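Mevalonate kinase, putative (Leishmania major, PDB 2HFS) probably phosphorylates (R)-mevalonate with ATP to give (R)-5-phosphomevalonate, an early step of the isoprenoid pathway. Local coordinates at residues A39-Y44 against W320-Q325. Numbering follows the deposited sequence.
Sequences AGISEY and WRYTVQ
Arg321 meets Glu43 through a water that donates to both the Arg321 carbonyl O and Glu43 OE2, 3.0 Å from Glu43 OE2 to the water. The Arg321 guanidinium forms a salt bridge with Asp303. The Tyr322 ring lies between Ile41 and Trp320: Ile41 CD1 sits over one face, 3.7 Å from the ring centroid in a CH-pi contact, and Trp320 CB covers the opposite face near the rim. Glu43 comes obliquely to the same ring, its CG 3.4 Å from Tyr322 CD2. Tyr322 OH is held by the backbone N of Val107. The Glu43 chain bends at chi2 (77°), which folds the carboxylate back over Tyr322 CA to take the Thr323 N-H on the syn side of OE1, somewhat out of the carboxylate plane, 3.0 Å from N and nearly straight at 168°. Here the edge strand 318-324 of the C-terminal antiparallel sheet of this GHMP kinase meets strand 36-52 of the N-terminal mixed sheet where that strand turns a corner at Ser42, strands 39-41 and 320-324 running at 119° to each other. Thr323 O accepts the Ser42 N-H at 2.9 Å, and Thr323 OG1 shares a longer hydrogen bond with Ser42 OG, 3.2 Å apart. Val324 points CG2 between Ala39 CB, 3.8 Å away, and Ile41 CG2, with Leu188 and Leu190 of the adjacent antiparallel strand 188-194 also packing on Val324. A second water bridges the two segments, accepting from Gln325 N and donating to Gly40 O, 2.6 Å away.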
loop_
_atom_site.group_PDB
_atom_site.type_symbol
_atom_site.label_atom_id
_atom_site.label_comp_id
_atom_site.label_asym_id
_atom_site.label_seq_id
_atom_site.Cartn_x
_atom_site.Cartn_y
_atom_site.Cartn_z
ATOM N N ALA A 39 0.906 -4.956 -4.913
ATOM C CA ALA A 39 1.652 -4.225 -5.900
ATOM C C ALA A 39 2.268 -3.008 -5.248
ATOM O O ALA A 39 1.547 -2.146 -4.720
ATOM C CB ALA A 39 0.753 -3.843 -7.037
ATOM N N GLY A 40 3.594 -2.956 -5.248
ATOM C CA GLY A 40 4.319 -1.757 -4.836
ATOM C C GLY A 40 4.455 -0.847 -6.039
ATOM O O GLY A 40 5.155 -1.182 -7.007
ATOM N N ILE A 41 3.813 0.319 -5.972
ATOM C CA ILE A 41 3.686 1.193 -7.141
ATOM C C ILE A 41 4.908 2.112 -7.315
ATOM O O ILE A 41 5.733 2.234 -6.396
ATOM C CB ILE A 41 2.363 1.976 -7.074
ATOM C CG1 ILE A 41 2.254 2.832 -5.807
ATOM C CG2 ILE A 41 1.135 0.999 -7.142
ATOM C CD1 ILE A 41 1.180 3.945 -5.938
ATOM N N SER A 42 5.042 2.744 -8.478
ATOM C CA SER A 42 6.236 3.570 -8.756
ATOM C C SER A 42 6.243 4.804 -7.898
ATOM O O SER A 42 7.306 5.327 -7.549
ATOM C CB SER A 42 6.253 4.054 -10.215
ATOM O OG SER A 42 6.357 2.994 -11.125
ATOM N N GLU A 43 5.039 5.294 -7.630
ATOM C CA GLU A 43 4.803 6.558 -6.932
ATOM C C GLU A 43 5.204 6.406 -5.479
ATOM O O GLU A 43 4.938 5.378 -4.873
ATOM C CB GLU A 43 3.323 6.933 -7.064
ATOM C CG GLU A 43 2.949 7.421 -8.472
ATOM C CD GLU A 43 2.781 6.352 -9.559
ATOM O OE1 GLU A 43 2.684 5.137 -9.289
ATOM O OE2 GLU A 43 2.707 6.752 -10.741
ATOM N N TYR A 44 5.858 7.416 -4.926
ATOM C CA TYR A 44 6.646 7.202 -3.716
ATOM C C TYR A 44 6.590 8.395 -2.807
ATOM O O TYR A 44 6.182 9.497 -3.210
ATOM C CB TYR A 44 8.110 6.922 -4.093
ATOM C CG TYR A 44 8.736 8.046 -4.865
ATOM C CD1 TYR A 44 9.435 9.066 -4.205
ATOM C CD2 TYR A 44 8.617 8.113 -6.255
ATOM C CE1 TYR A 44 10.001 10.116 -4.903
ATOM C CE2 TYR A 44 9.185 9.172 -6.976
ATOM C CZ TYR A 44 9.864 10.165 -6.291
ATOM O OH TYR A 44 10.438 11.196 -6.976
ATOM N N TRP A 320 -6.418 8.942 -8.942
ATOM C CA TRP A 320 -4.984 8.947 -9.126
ATOM C C TRP A 320 -4.608 8.009 -10.267
ATOM O O TRP A 320 -5.255 6.972 -10.478
ATOM C CB TRP A 320 -4.281 8.525 -7.829
ATOM C CG TRP A 320 -4.691 9.359 -6.638
ATOM C CD1 TRP A 320 -4.550 10.725 -6.490
ATOM C CD2 TRP A 320 -5.320 8.888 -5.433
ATOM N NE1 TRP A 320 -5.047 11.120 -5.266
ATOM C CE2 TRP A 320 -5.533 10.019 -4.598
ATOM C CE3 TRP A 320 -5.745 7.629 -4.980
ATOM C CZ2 TRP A 320 -6.118 9.920 -3.334
ATOM C CZ3 TRP A 320 -6.334 7.527 -3.720
ATOM C CH2 TRP A 320 -6.520 8.663 -2.912
ATOM N N ARG A 321 -3.595 8.398 -11.027
ATOM C CA ARG A 321 -2.999 7.523 -12.029
ATOM C C ARG A 321 -1.729 6.994 -11.411
ATOM O O ARG A 321 -0.789 7.748 -11.175
ATOM C CB ARG A 321 -2.656 8.274 -13.312
ATOM C CG ARG A 321 -3.835 8.975 -13.946
ATOM C CD ARG A 321 -3.451 9.868 -15.109
ATOM N NE ARG A 321 -4.519 10.806 -15.447
ATOM C CZ ARG A 321 -5.215 10.758 -16.571
ATOM N NH1 ARG A 321 -4.953 9.811 -17.465
ATOM N NH2 ARG A 321 -6.173 11.649 -16.813
ATOM N N TYR A 322 -1.707 5.706 -11.128
ATOM C CA TYR A 322 -0.531 5.088 -10.550
ATOM C C TYR A 322 -0.064 3.988 -11.500
ATOM O O TYR A 322 -0.828 3.538 -12.355
ATOM C CB TYR A 322 -0.852 4.531 -9.157
ATOM C CG TYR A 322 -1.016 5.593 -8.053
ATOM C CD1 TYR A 322 -1.821 5.354 -6.937
ATOM C CD2 TYR A 322 -0.352 6.818 -8.132
ATOM C CE1 TYR A 322 -1.963 6.325 -5.905
ATOM C CE2 TYR A 322 -0.489 7.792 -7.128
ATOM C CZ TYR A 322 -1.283 7.529 -6.009
ATOM O OH TYR A 322 -1.409 8.468 -5.001
ATOM N N THR A 323 1.190 3.569 -11.379
ATOM C CA THR A 323 1.701 2.478 -12.233
ATOM C C THR A 323 2.523 1.464 -11.453
ATOM O O THR A 323 3.137 1.768 -10.423
ATOM C CB THR A 323 2.566 2.992 -13.414
ATOM O OG1 THR A 323 3.744 3.622 -12.903
ATOM C CG2 THR A 323 1.873 4.088 -14.234
ATOM N N VAL A 324 2.530 0.241 -11.966
ATOM C CA VAL A 324 3.437 -0.775 -11.500
ATOM C C VAL A 324 4.471 -1.049 -12.582
ATOM O O VAL A 324 4.146 -1.273 -13.753
ATOM C CB VAL A 324 2.724 -2.067 -11.108
ATOM C CG1 VAL A 324 3.731 -3.066 -10.550
ATOM C CG2 VAL A 324 1.618 -1.777 -10.104
ATOM N N GLN A 325 5.726 -1.030 -12.157
ATOM C CA GLN A 325 6.842 -1.188 -13.061
ATOM C C GLN A 325 7.124 -2.669 -13.301
ATOM O O GLN A 325 7.011 -3.473 -12.371
ATOM C CB GLN A 325 8.055 -0.517 -12.439
ATOM C CG GLN A 325 9.106 -0.133 -13.442
ATOM C CD GLN A 325 10.360 0.355 -12.767
ATOM O OE1 GLN A 325 11.433 0.365 -13.380
ATOM N NE2 GLN A 325 10.238 0.752 -11.489
HETATM O O HOH W 1 6.373 -0.643 -9.243
HETATM O O HOH W 2 1.387 9.246 -11.757
#